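Local coordinates for monosaccharide ABC transporter substrate-binding protein, CUT2 family (Acidothermus cellulolyticus, PDB 4RU1) that binds myo-inositol in the cleft between its two lobes and probably passes such solutes on to an ABC-type membrane importer, at residues A24-Q29 with T63-L68; A130-G135 with V165-K170; L206-A211 with D231-V236. One frame throughout, in Å; residues are numbered along the deposited sequence.

Contact 1: residues A24-Q29 with T63-L68; sequences AMITHQ and TKEAVL. With INS (1,2,3,4,5,6-hexahydroxy-cyclohexane), chain M.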
ATOM      1  N   ALA A  24      -6.558 -17.452   5.516  1.00 15.66           N
ATOM      2  CA  ALA A  24      -7.264 -16.526   4.592  1.00 14.73           C
ATOM      3  C   ALA A  24      -6.589 -15.207   4.562  1.00 13.58           C
ATOM      4  O   ALA A  24      -6.459 -14.573   5.664  1.00 17.98           O
ATOM      5  CB  ALA A  24      -8.708 -16.299   5.011  1.00 15.03           C
ATOM      6  N   MET A  25      -6.161 -14.779   3.384  1.00 15.57           N
ATOM      7  CA  MET A  25      -5.642 -13.372   3.194  1.00 12.28           C
ATOM      8  C   MET A  25      -6.693 -12.604   2.416  1.00 13.71           C
ATOM      9  O   MET A  25      -7.071 -13.014   1.276  1.00 15.35           O
ATOM     10  CB  MET A  25      -4.324 -13.331   2.452  1.00 11.96           C
ATOM     11  CG  MET A  25      -3.790 -11.982   2.121  1.00 16.57           C
ATOM     12  SD  MET A  25      -2.015 -11.950   1.479  1.00  8.56           S
ATOM     13  CE  MET A  25      -1.195 -12.094   3.081  1.00 15.44           C
ATOM     14  N   ILE A  26      -7.226 -11.538   3.039  1.00 15.46           N
ATOM     15  CA  ILE A  26      -8.373 -10.791   2.557  1.00 14.35           C
ATOM     16  C   ILE A  26      -7.970  -9.353   2.380  1.00 15.11           C
ATOM     17  O   ILE A  26      -7.484  -8.686   3.312  1.00 14.02           O
ATOM     18  CB  ILE A  26      -9.471 -10.912   3.575  1.00 14.45           C
ATOM     19  CG1 ILE A  26      -9.880 -12.386   3.704  1.00 15.33           C
ATOM     20  CG2 ILE A  26     -10.687 -10.140   3.115  1.00 16.86           C
ATOM     21  CD1 ILE A  26     -10.779 -12.671   4.910  1.00 15.98           C
ATOM     22  N   THR A  27      -8.106  -8.859   1.156  1.00 13.63           N
ATOM     23  CA  THR A  27      -7.676  -7.518   0.859  1.00 12.39           C
ATOM     24  C   THR A  27      -8.759  -6.715   0.090  1.00 14.99           C
ATOM     25  O   THR A  27      -9.864  -7.150  -0.190  1.00 14.11           O
ATOM     26  CB  THR A  27      -6.388  -7.542   0.049  1.00 13.78           C
ATOM     27  OG1 THR A  27      -6.762  -7.693  -1.320  1.00 16.17           O
ATOM     28  CG2 THR A  27      -5.446  -8.612   0.489  1.00 15.83           C
ATOM     29  N   HIS A  28      -8.426  -5.451  -0.123  1.00 14.87           N
ATOM     30  CA  HIS A  28      -9.238  -4.479  -0.862  1.00 13.27           C
ATOM     31  C   HIS A  28      -8.781  -4.246  -2.293  1.00 15.73           C
ATOM     32  O   HIS A  28      -9.224  -3.285  -2.887  1.00 16.13           O
ATOM     33  CB  HIS A  28      -9.225  -3.171  -0.091  1.00 16.76           C
ATOM     34  CG  HIS A  28      -7.845  -2.577   0.071  1.00 15.89           C
ATOM     35  ND1 HIS A  28      -7.036  -2.904   1.151  1.00 15.59           N
ATOM     36  CD2 HIS A  28      -7.153  -1.685  -0.657  1.00 15.76           C
ATOM     37  CE1 HIS A  28      -5.917  -2.234   1.072  1.00 11.51           C
ATOM     38  NE2 HIS A  28      -5.947  -1.502  -0.025  1.00 13.75           N
ATOM     39  N   GLN A  29      -7.893  -5.133  -2.808  1.00 15.61           N
ATOM     40  CA  GLN A  29      -7.293  -5.056  -4.136  1.00 15.35           C
ATOM     41  C   GLN A  29      -8.384  -4.751  -5.184  1.00 13.30           C
ATOM     42  O   GLN A  29      -9.410  -5.479  -5.258  1.00 16.05           O
ATOM     43  CB  GLN A  29      -6.585  -6.348  -4.458  1.00 15.22           C
ATOM     44  CG  GLN A  29      -6.211  -6.463  -5.907  1.00 15.97           C
ATOM     45  CD  GLN A  29      -5.501  -7.707  -6.256  1.00 22.27           C
ATOM     46  OE1 GLN A  29      -5.503  -8.679  -5.518  1.00 19.24           O
ATOM     47  NE2 GLN A  29      -4.824  -7.681  -7.385  1.00 28.02           N
ATOM     48  N   THR A  63     -17.936  -3.287   1.907  1.00 17.78           N
ATOM     49  CA  THR A  63     -19.064  -4.099   2.431  1.00 16.74           C
ATOM     50  C   THR A  63     -18.828  -5.538   1.983  1.00 14.50           C
ATOM     51  O   THR A  63     -19.086  -6.468   2.743  1.00 18.37           O
ATOM     52  CB  THR A  63     -20.421  -3.566   1.857  1.00 21.92           C
ATOM     53  OG1 THR A  63     -20.453  -2.175   2.144  1.00 27.03           O
ATOM     54  CG2 THR A  63     -21.601  -4.241   2.461  1.00 39.94           C
ATOM     55  N   LYS A  64     -18.335  -5.682   0.745  1.00 17.33           N
ATOM     56  CA  LYS A  64     -18.046  -7.023   0.187  1.00 14.44           C
ATOM     57  C   LYS A  64     -16.759  -7.634   0.885  1.00 15.59           C
ATOM     58  O   LYS A  64     -16.641  -8.825   1.107  1.00 16.32           O
ATOM     59  CB  LYS A  64     -17.954  -7.004  -1.291  1.00 17.72           C
ATOM     60  CG  LYS A  64     -19.324  -6.793  -1.941  1.00 16.77           C
ATOM     61  CD  LYS A  64     -19.307  -7.082  -3.400  1.00 20.65           C
ATOM     62  CE  LYS A  64     -20.778  -7.217  -3.835  1.00 17.43           C
ATOM     63  NZ  LYS A  64     -20.742  -7.725  -5.207  1.00 18.13           N
ATOM     64  N   GLU A  65     -15.764  -6.813   1.170  1.00 15.33           N
ATOM     65  CA  GLU A  65     -14.617  -7.323   1.944  1.00 15.29           C
ATOM     66  C   GLU A  65     -15.030  -7.815   3.341  1.00 18.07           C
ATOM     67  O   GLU A  65     -14.510  -8.780   3.815  1.00 15.46           O
ATOM     68  CB  GLU A  65     -13.515  -6.264   2.044  1.00 16.62           C
ATOM     69  CG  GLU A  65     -12.205  -6.829   2.653  1.00 15.70           C
ATOM     70  CD  GLU A  65     -11.111  -5.824   2.859  1.00 19.86           C
ATOM     71  OE1 GLU A  65     -11.221  -4.622   2.543  1.00 16.52           O
ATOM     72  OE2 GLU A  65     -10.089  -6.284   3.485  1.00 17.27           O
ATOM     73  N   ALA A  66     -15.965  -7.122   3.994  1.00 14.40           N
ATOM     74  CA  ALA A  66     -16.507  -7.591   5.255  1.00 14.48           C
ATOM     75  C   ALA A  66     -17.048  -9.001   5.071  1.00 15.20           C
ATOM     76  O   ALA A  66     -16.889  -9.835   5.943  1.00 19.06           O
ATOM     77  CB  ALA A  66     -17.596  -6.658   5.719  1.00 19.94           C
ATOM     78  N   VAL A  67     -17.844  -9.208   4.034  1.00 15.04           N
ATOM     79  CA  VAL A  67     -18.450 -10.501   3.791  1.00 19.28           C
ATOM     80  C   VAL A  67     -17.372 -11.562   3.593  1.00 20.45           C
ATOM     81  O   VAL A  67     -17.499 -12.663   4.041  1.00 17.36           O
ATOM     82  CB  VAL A  67     -19.386 -10.390   2.586  1.00 17.84           C
ATOM     83  CG1 VAL A  67     -19.961 -11.737   2.179  1.00 17.93           C
ATOM     84  CG2 VAL A  67     -20.554  -9.467   2.920  1.00 21.05           C
ATOM     85  N   LEU A  68     -16.288 -11.230   2.884  1.00 15.78           N
ATOM     86  CA  LEU A  68     -15.152 -12.160   2.743  1.00 14.31           C
ATOM     87  C   LEU A  68     -14.586 -12.561   4.129  1.00 15.95           C
ATOM     88  O   LEU A  68     -14.145 -13.677   4.239  1.00 14.47           O
ATOM     89  CB  LEU A  68     -14.058 -11.571   1.833  1.00 15.96           C
ATOM     90  CG  LEU A  68     -14.393 -11.266   0.368  1.00 17.11           C
ATOM     91  CD1 LEU A  68     -13.200 -10.597  -0.207  1.00 14.28           C
ATOM     92  CD2 LEU A  68     -14.802 -12.500  -0.424  1.00 16.53           C
TER
HETATM   93  C1  INS M 401      -0.415   0.995  -2.265  1.00 11.78           C
HETATM   94  C2  INS M 401      -1.136   1.275  -3.574  1.00 20.58           C
HETATM   95  C3  INS M 401      -2.284   0.278  -3.736  1.00 15.87           C
HETATM   96  C4  INS M 401      -3.190   0.207  -2.526  1.00 13.86           C
HETATM   97  C5  INS M 401      -2.434  -0.132  -1.281  1.00 10.17           C
HETATM   98  C6  INS M 401      -1.282   0.801  -1.023  1.00 14.39           C
HETATM   99  O1  INS M 401       0.642   1.932  -2.005  1.00 13.76           O
HETATM  100  O2  INS M 401      -1.728   2.577  -3.422  1.00 20.99           O
HETATM  101  O3  INS M 401      -3.034   0.731  -4.880  1.00 19.61           O
HETATM  102  O4  INS M 401      -4.253  -0.756  -2.737  1.00 17.88           O
HETATM  103  O5  INS M 401      -3.264  -0.080  -0.100  1.00 13.46           O
HETATM  104  O6  INS M 401      -0.493   0.366   0.123  1.00 14.59           O
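Glu-65 reaches from its helix onto the end of the strand that carries Ile-26 and Thr-27. Its CG, anti to the backbone N (chi1 -171°), starts an extended chain that crosses the Ile-26 side chain, with Glu-65 CG 3.7 Å from Ile-26 CG2. The carboxylate lies alongside the Thr-27 carbonyl, Glu-65 CD standing 3.6 Å from Thr-27 O, and is held through OE2 by a hydrogen bond with Thr-83 OG1. Next to it Ile-26 CG2 meets Leu-68 CB at 3.9 Å. The helix runs nearly antiparallel to the strand (173°, axes 8.6 Å apart), as befits the beta-alpha-beta crossover of a parallel sheet: helix 62-74 leads from strand 52-58 to strand 79-82 and passes across strand 21-27 between them. Replacing Glu-65 by an alanine would probably take this partner from Thr-83 and open a gap beside the peptide of Thr-27. On the outer side of the helix packing gives way to solvent, where Lys-64 and Val-67 lie exposed. At the inner end, His-28 turns its ring away from the helix; ND1 bonds to Thr-83 OG1, and NE2 donates in the ring plane to inositol O5 at 3.0 Å.

Contact 2: residues A130-G135 with V165-K170; sequences AGQAAG and VQQTFK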
ATOM      1  N   ALA A 130       4.939   8.674   6.448  1.00 14.54           N
ATOM      2  CA  ALA A 130       5.555   8.686   5.128  1.00 15.10           C
ATOM      3  C   ALA A 130       5.152   9.982   4.389  1.00 18.02           C
ATOM      4  O   ALA A 130       5.989  10.623   3.710  1.00 14.54           O
ATOM      5  CB  ALA A 130       5.186   7.438   4.314  1.00 17.35           C
ATOM      6  N   GLY A 131       3.879  10.389   4.504  1.00 15.35           N
ATOM      7  CA  GLY A 131       3.409  11.641   3.889  1.00 15.97           C
ATOM      8  C   GLY A 131       4.122  12.845   4.462  1.00 15.51           C
ATOM      9  O   GLY A 131       4.582  13.699   3.736  1.00 13.81           O
ATOM     10  N   GLN A 132       4.277  12.905   5.774  1.00 15.09           N
ATOM     11  CA  GLN A 132       5.020  14.003   6.422  1.00 14.94           C
ATOM     12  C   GLN A 132       6.444  14.037   5.933  1.00 15.96           C
ATOM     13  O   GLN A 132       6.955  15.105   5.672  1.00 16.49           O
ATOM     14  CB  GLN A 132       5.003  13.827   7.962  1.00 15.54           C
ATOM     15  CG  GLN A 132       3.627  14.024   8.570  1.00 15.93           C
ATOM     16  CD  GLN A 132       3.481  13.453   9.976  1.00 14.53           C
ATOM     17  OE1 GLN A 132       4.205  12.541  10.353  1.00 17.57           O
ATOM     18  NE2 GLN A 132       2.600  14.025  10.787  1.00 16.16           N
ATOM     19  N   ALA A 133       7.074  12.874   5.790  1.00 13.18           N
ATOM     20  CA  ALA A 133       8.432  12.847   5.245  1.00 15.04           C
ATOM     21  C   ALA A 133       8.498  13.312   3.774  1.00 15.20           C
ATOM     22  O   ALA A 133       9.442  13.931   3.375  1.00 16.69           O
ATOM     23  CB  ALA A 133       8.978  11.436   5.355  1.00 15.80           C
ATOM     24  N   ALA A 134       7.487  12.912   2.988  1.00 12.66           N
ATOM     25  CA  ALA A 134       7.476  13.287   1.562  1.00 15.37           C
ATOM     26  C   ALA A 134       7.274  14.827   1.443  1.00 16.37           C
ATOM     27  O   ALA A 134       7.834  15.471   0.577  1.00 15.23           O
ATOM     28  CB  ALA A 134       6.322  12.546   0.829  1.00 14.72           C
ATOM     29  N   GLY A 135       6.452  15.425   2.285  1.00 16.78           N
ATOM     30  CA  GLY A 135       6.201  16.878   2.220  1.00 17.47           C
ATOM     31  C   GLY A 135       7.471  17.664   2.525  1.00 15.32           C
ATOM     32  O   GLY A 135       7.826  18.533   1.780  1.00 18.25           O
ATOM     33  N   VAL A 165       1.491  14.824   3.759  1.00 14.72           N
ATOM     34  CA  VAL A 165       2.180  15.758   2.857  1.00 15.28           C
ATOM     35  C   VAL A 165       1.706  17.204   3.178  1.00 16.51           C
ATOM     36  O   VAL A 165       2.523  18.129   3.212  1.00 17.07           O
ATOM     37  CB  VAL A 165       1.855  15.439   1.399  1.00 16.25           C
ATOM     38  CG1 VAL A 165       2.313  16.545   0.485  1.00 15.08           C
ATOM     39  CG2 VAL A 165       2.516  14.169   0.996  1.00 13.29           C
ATOM     40  N   GLN A 166       0.398  17.377   3.371  1.00 14.57           N
ATOM     41  CA  GLN A 166      -0.130  18.736   3.558  1.00 14.13           C
ATOM     42  C   GLN A 166       0.443  19.373   4.799  1.00 22.85           C
ATOM     43  O   GLN A 166       0.638  20.559   4.793  1.00 17.84           O
ATOM     44  CB  GLN A 166      -1.669  18.699   3.653  1.00 19.54           C
ATOM     45  CG  GLN A 166      -2.371  20.059   3.733  1.00 19.74           C
ATOM     46  CD  GLN A 166      -3.875  19.933   3.821  1.00 44.31           C
ATOM     47  OE1 GLN A 166      -4.409  18.899   4.254  1.00 46.61           O
ATOM     48  NE2 GLN A 166      -4.577  20.997   3.423  1.00 56.30           N
ATOM     49  N   GLN A 167       0.672  18.582   5.867  1.00 13.71           N
ATOM     50  CA  GLN A 167       1.195  19.054   7.131  1.00 16.32           C
ATOM     51  C   GLN A 167       2.558  19.678   7.051  1.00 22.65           C
ATOM     52  O   GLN A 167       2.840  20.675   7.774  1.00 20.88           O
ATOM     53  CB  GLN A 167       1.284  17.870   8.098  1.00 13.21           C
ATOM     54  CG  GLN A 167      -0.080  17.484   8.638  1.00 16.20           C
ATOM     55  CD  GLN A 167       0.029  16.367   9.643  1.00 18.09           C
ATOM     56  OE1 GLN A 167       0.956  16.337  10.477  1.00 16.14           O
ATOM     57  NE2 GLN A 167      -0.896  15.404   9.564  1.00 20.85           N
ATOM     58  N   THR A 168       3.436  19.052   6.276  1.00 15.66           N
ATOM     59  CA  THR A 168       4.838  19.485   6.206  1.00 14.69           C
ATOM     60  C   THR A 168       5.263  20.224   4.932  1.00 14.93           C
ATOM     61  O   THR A 168       6.349  20.859   4.948  1.00 17.69           O
ATOM     62  CB  THR A 168       5.756  18.301   6.368  1.00 12.97           C
ATOM     63  OG1 THR A 168       5.392  17.347   5.368  1.00 15.87           O
ATOM     64  CG2 THR A 168       5.593  17.663   7.740  1.00 16.61           C
ATOM     65  N   PHE A 169       4.548  20.086   3.815  1.00 15.20           N
ATOM     66  CA  PHE A 169       4.933  20.783   2.550  1.00 15.89           C
ATOM     67  C   PHE A 169       4.687  22.298   2.766  1.00 23.99           C
ATOM     68  O   PHE A 169       3.589  22.724   3.046  1.00 19.94           O
ATOM     69  CB  PHE A 169       4.086  20.286   1.389  1.00 16.19           C
ATOM     70  CG  PHE A 169       4.553  20.848   0.050  1.00 13.59           C
ATOM     71  CD1 PHE A 169       5.812  20.502  -0.451  1.00 22.20           C
ATOM     72  CD2 PHE A 169       3.745  21.719  -0.640  1.00 13.85           C
ATOM     73  CE1 PHE A 169       6.218  20.999  -1.666  1.00 19.68           C
ATOM     74  CE2 PHE A 169       4.173  22.259  -1.869  1.00 15.48           C
ATOM     75  CZ  PHE A 169       5.363  21.905  -2.355  1.00 18.12           C
ATOM     76  N   LYS A 170       5.728  23.101   2.610  1.00 20.80           N
ATOM     77  CA  LYS A 170       5.592  24.519   2.901  1.00 25.96           C
ATOM     78  C   LYS A 170       4.767  25.307   1.890  1.00 35.63           C
ATOM     79  O   LYS A 170       4.111  26.279   2.232  1.00 30.27           O
ATOM     80  CB  LYS A 170       6.958  25.163   3.220  1.00 27.57           C
ATOM     81  CG  LYS A 170       7.562  24.463   4.427  1.00 34.00           C
ATOM     82  CD  LYS A 170       8.867  25.065   4.921  1.00 47.84           C
ATOM     83  CE  LYS A 170       9.203  24.429   6.263  1.00 42.33           C
ATOM     84  NZ  LYS A 170      10.671  24.367   6.468  1.00104.19           N
TER
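Gly-135 of helix 127-140 and Phe-169, the first residue past the end of helix 156-168, bring their CA atoms within 4.1 Å. Gly-131 and Gly-135 are spaced as in a GxxxG motif: a CB on Gly-135 would run into Thr-168 OG1 and the backbone of Val-165 and Phe-169, and one on Gly-131 would sit tightly against Val-165 N. One turn earlier, Val-165 CA lies 3.3 Å from Gly-131 O in a CA-H...O contact, and Val-165 CG2 reaches Ala-134 CB at 4.1 Å. Thr-168 supplies the main polar link. With OG1 between its own backbone N and carbonyl carbon (chi1 56°), the hydroxyl donates to Gln-132 O at 2.7 Å, in the carbonyl plane and on a lone pair; its methyl CG2 lies 3.9 Å from Gln-132 CB. Farther out, Gln-132 NE2 donates to Gln-167 OE1 at 2.9 Å. The two amides stand almost perpendicular (82°), and the donor sits 43° above the carbonyl plane of Gln-167, whose NE2 bonds to Asn-163. On the buried side the Phe-169 ring presents its edge to Gly-135 O, CD1 being 3.6 Å from that oxygen, and packs on Val-146 of the lobe's central sheet. The chemistry is graded, from apolar groups against the sheet, through a hydroxyl-to-carbonyl bond between the helices, to a more exposed amide pair, straight at its donor but off its acceptor's lone pair.

Contact 3: residues L206-A211 with D231-V236; sequences LGAPIA and DFNTQV. With INS (1,2,3,4,5,6-hexahydroxy-cyclohexane), chain M.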
ATOM      1  N   LEU A 206       0.273   7.810  -5.641  1.00 13.42           N
ATOM      2  CA  LEU A 206       0.149   6.904  -4.491  1.00 11.58           C
ATOM      3  C   LEU A 206       0.279   5.401  -4.849  1.00 13.71           C
ATOM      4  O   LEU A 206       0.047   4.493  -4.002  1.00 15.99           O
ATOM      5  CB  LEU A 206      -1.072   7.149  -3.675  1.00 13.58           C
ATOM      6  CG  LEU A 206      -1.264   8.567  -3.221  1.00 19.75           C
ATOM      7  CD1 LEU A 206      -2.455   8.690  -2.273  1.00 20.16           C
ATOM      8  CD2 LEU A 206      -0.086   9.286  -2.679  1.00 14.98           C
ATOM      9  N   GLY A 207       0.661   5.122  -6.100  1.00 13.50           N
ATOM     10  CA  GLY A 207       1.024   3.811  -6.542  1.00 12.84           C
ATOM     11  C   GLY A 207       1.823   3.873  -7.809  1.00 13.86           C
ATOM     12  O   GLY A 207       1.692   4.851  -8.602  1.00 15.67           O
ATOM     13  N   ALA A 208       2.604   2.846  -8.024  1.00 14.42           N
ATOM     14  CA  ALA A 208       3.499   2.799  -9.204  1.00 16.48           C
ATOM     15  C   ALA A 208       2.774   2.775 -10.568  1.00 13.58           C
ATOM     16  O   ALA A 208       3.223   3.416 -11.501  1.00 15.35           O
ATOM     17  CB  ALA A 208       4.457   1.615  -9.065  1.00 16.51           C
ATOM     18  N   PRO A 209       1.640   2.067 -10.679  1.00 15.20           N
ATOM     19  CA  PRO A 209       0.911   2.143 -11.934  1.00 14.91           C
ATOM     20  C   PRO A 209       0.439   3.544 -12.234  1.00 12.77           C
ATOM     21  O   PRO A 209       0.494   4.000 -13.386  1.00 15.22           O
ATOM     22  CB  PRO A 209      -0.225   1.162 -11.739  1.00 18.12           C
ATOM     23  CG  PRO A 209       0.295   0.190 -10.751  1.00 15.35           C
ATOM     24  CD  PRO A 209       1.099   1.012  -9.810  1.00 16.06           C
ATOM     25  N   ILE A 210       0.020   4.267 -11.208  1.00 14.34           N
ATOM     26  CA  ILE A 210      -0.469   5.676 -11.411  1.00 16.79           C
ATOM     27  C   ILE A 210       0.719   6.575 -11.765  1.00 13.60           C
ATOM     28  O   ILE A 210       0.619   7.512 -12.603  1.00 14.95           O
ATOM     29  CB  ILE A 210      -1.159   6.201 -10.148  1.00 16.89           C
ATOM     30  CG1 ILE A 210      -2.294   5.284  -9.676  1.00 16.63           C
ATOM     31  CG2 ILE A 210      -1.731   7.590 -10.426  1.00 15.76           C
ATOM     32  CD1 ILE A 210      -3.258   4.900 -10.757  1.00 17.31           C
ATOM     33  N   ALA A 211       1.900   6.345 -11.142  1.00 14.08           N
ATOM     34  CA  ALA A 211       3.115   6.980 -11.577  1.00 12.21           C
ATOM     35  C   ALA A 211       3.338   6.914 -13.064  1.00 13.60           C
ATOM     36  O   ALA A 211       3.689   7.951 -13.667  1.00 13.60           O
ATOM     37  CB  ALA A 211       4.340   6.436 -10.915  1.00 13.73           C
ATOM     38  N   ASP A 231       5.852   3.402  -3.958  1.00 13.30           N
ATOM     39  CA  ASP A 231       5.962   2.004  -4.458  1.00 12.68           C
ATOM     40  C   ASP A 231       6.800   1.855  -5.699  1.00 15.26           C
ATOM     41  O   ASP A 231       7.042   2.774  -6.477  1.00 16.18           O
ATOM     42  CB  ASP A 231       4.558   1.394  -4.769  1.00 13.65           C
ATOM     43  CG  ASP A 231       3.605   1.420  -3.600  1.00 15.86           C
ATOM     44  OD1 ASP A 231       4.039   1.337  -2.427  1.00 15.63           O
ATOM     45  OD2 ASP A 231       2.377   1.491  -3.837  1.00 14.39           O
ATOM     46  N   PHE A 232       7.162   0.600  -5.929  1.00 14.68           N
ATOM     47  CA  PHE A 232       7.832   0.184  -7.136  1.00 14.59           C
ATOM     48  C   PHE A 232       6.907  -0.637  -8.007  1.00 14.17           C
ATOM     49  O   PHE A 232       6.043  -1.308  -7.489  1.00 19.12           O
ATOM     50  CB  PHE A 232       9.051  -0.708  -6.772  1.00 23.74           C
ATOM     51  CG  PHE A 232      10.234   0.054  -6.264  1.00 22.62           C
ATOM     52  CD1 PHE A 232      10.304   0.507  -4.968  1.00 29.01           C
ATOM     53  CD2 PHE A 232      11.223   0.419  -7.139  1.00 21.40           C
ATOM     54  CE1 PHE A 232      11.417   1.223  -4.522  1.00 35.13           C
ATOM     55  CE2 PHE A 232      12.324   1.185  -6.723  1.00 24.15           C
ATOM     56  CZ  PHE A 232      12.412   1.571  -5.414  1.00 31.52           C
ATOM     57  N   ASN A 233       7.136  -0.604  -9.312  1.00 23.30           N
ATOM     58  CA  ASN A 233       6.800  -1.712 -10.216  1.00 19.07           C
ATOM     59  C   ASN A 233       8.021  -1.955 -11.111  1.00 20.80           C
ATOM     60  O   ASN A 233       9.099  -1.380 -10.851  1.00 22.08           O
ATOM     61  CB  ASN A 233       5.528  -1.399 -11.030  1.00 20.09           C
ATOM     62  CG  ASN A 233       5.735  -0.327 -12.072  1.00 27.32           C
ATOM     63  OD1 ASN A 233       6.812   0.245 -12.221  1.00 20.36           O
ATOM     64  ND2 ASN A 233       4.661  -0.004 -12.767  1.00 27.69           N
ATOM     65  N   THR A 234       7.851  -2.758 -12.146  1.00 21.82           N
ATOM     66  CA  THR A 234       8.966  -3.199 -12.925  1.00 22.56           C
ATOM     67  C   THR A 234       9.629  -2.012 -13.627  1.00 23.59           C
ATOM     68  O   THR A 234      10.829  -2.065 -13.961  1.00 22.96           O
ATOM     69  CB  THR A 234       8.580  -4.275 -13.975  1.00 25.80           C
ATOM     70  OG1 THR A 234       7.560  -3.797 -14.855  1.00 26.98           O
ATOM     71  CG2 THR A 234       8.052  -5.499 -13.302  1.00 23.39           C
ATOM     72  N   GLN A 235       8.840  -0.928 -13.836  1.00 17.11           N
ATOM     73  CA  GLN A 235       9.309   0.229 -14.587  1.00 18.58           C
ATOM     74  C   GLN A 235      10.009   1.327 -13.771  1.00 17.75           C
ATOM     75  O   GLN A 235      10.726   2.160 -14.302  1.00 20.71           O
ATOM     76  CB  GLN A 235       8.122   0.843 -15.339  1.00 22.26           C
ATOM     77  CG  GLN A 235       7.543  -0.084 -16.405  1.00 25.64           C
ATOM     78  CD  GLN A 235       6.199   0.395 -16.880  1.00 41.74           C
ATOM     79  OE1 GLN A 235       6.054   0.917 -17.982  1.00 58.34           O
ATOM     80  NE2 GLN A 235       5.211   0.245 -16.033  1.00 27.18           N
ATOM     81  N   VAL A 236       9.739   1.351 -12.461  1.00 16.94           N
ATOM     82  CA  VAL A 236      10.204   2.424 -11.606  1.00 18.84           C
ATOM     83  C   VAL A 236      11.730   2.569 -11.513  1.00 22.14           C
ATOM     84  O   VAL A 236      12.238   3.650 -11.579  1.00 16.38           O
ATOM     85  CB  VAL A 236       9.532   2.278 -10.228  1.00 16.80           C
ATOM     86  CG1 VAL A 236      10.181   3.197  -9.216  1.00 21.76           C
ATOM     87  CG2 VAL A 236       8.053   2.663 -10.349  1.00 18.60           C
TER
HETATM   88  C1  INS M 401      -0.415   0.995  -2.265  1.00 11.78           C
HETATM   89  C2  INS M 401      -1.136   1.275  -3.574  1.00 20.58           C
HETATM   90  C3  INS M 401      -2.284   0.278  -3.736  1.00 15.87           C
HETATM   91  C4  INS M 401      -3.190   0.207  -2.526  1.00 13.86           C
HETATM   92  C5  INS M 401      -2.434  -0.132  -1.281  1.00 10.17           C
HETATM   93  C6  INS M 401      -1.282   0.801  -1.023  1.00 14.39           C
HETATM   94  O1  INS M 401       0.642   1.932  -2.005  1.00 13.76           O
HETATM   95  O2  INS M 401      -1.728   2.577  -3.422  1.00 20.99           O
HETATM   96  O3  INS M 401      -3.034   0.731  -4.880  1.00 19.61           O
HETATM   97  O4  INS M 401      -4.253  -0.756  -2.737  1.00 17.88           O
HETATM   98  O5  INS M 401      -3.264  -0.080  -0.100  1.00 13.46           O
HETATM   99  O6  INS M 401      -0.493   0.366   0.123  1.00 14.59           O
HETATM  100  O   HOH W   1       1.764   0.586  -6.356  1.00 14.70           O
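One wall of the inositol pocket is made where Leu-206 and Asp-231 come together, just past the C-terminal ends of the neighbouring parallel strands 202-205 and 226-230. They take two adjacent hydroxyls of the ligand: inositol O1 donates to Asp-231 OD2 at 2.6 Å, and inositol O2 to Leu-206 O at 2.7 Å. The Leu-206 side chain turns from Asp-231 and packs on Leu-158 and Arg-161, also of the pocket; Asp-33, Asn-108 and Gln-251 are among the residues that grip the inositol elsewhere. Behind the carboxylate a water bridges the two segments, accepting from Ala-208 N at 2.9 Å and donating to Asp-231 OD2 at 2.7 Å. Gly-207 is the N-cap of helix 208-220, and the water therefore couples the first turn of that helix to the ligand-binding oxygen. Away from the pocket the contact is carried by the small methyl of Ala-208. Its CB presses on the backbone of the other segment, 3.5 Å from Asn-233 N, and touches Val-236 CG2 at 4.0 Å. Asn-233 CB lies 3.8 Å from Ala-208 CB, and chi1 of 71° folds its amide back toward its own chain, where OD1 accepts from Gln-235 N at 2.8 Å and weakly from Val-236 N, capping the turn into helix 236-241. Asp-231 OD2 thus receives hydrogen bonds from both the ligand and the water, which probably hold it in place, and this shared grip, together with the nearby helix N terminus, is likely to favour a charged carboxylate.

From the N terminus, contact 1 closes a loop between strand 21-27 and helix 62-74 in the first lobe, tying the helix to the sheet it crosses. The chain then passes to the other lobe, where contact 2 joins the helices that precede and follow strand 145-150, and contact 3 later brings together the connections after strands 202-205 and 226-230. The three loops follow one another in series; none nests in or crosses another. Contacts 1 and 3, centres 23 Å apart on opposite sides of the chain's centre, both touch the inositol and so face each other over the cleft, whereas contact 2 packs two helices of the second lobe together without touching it.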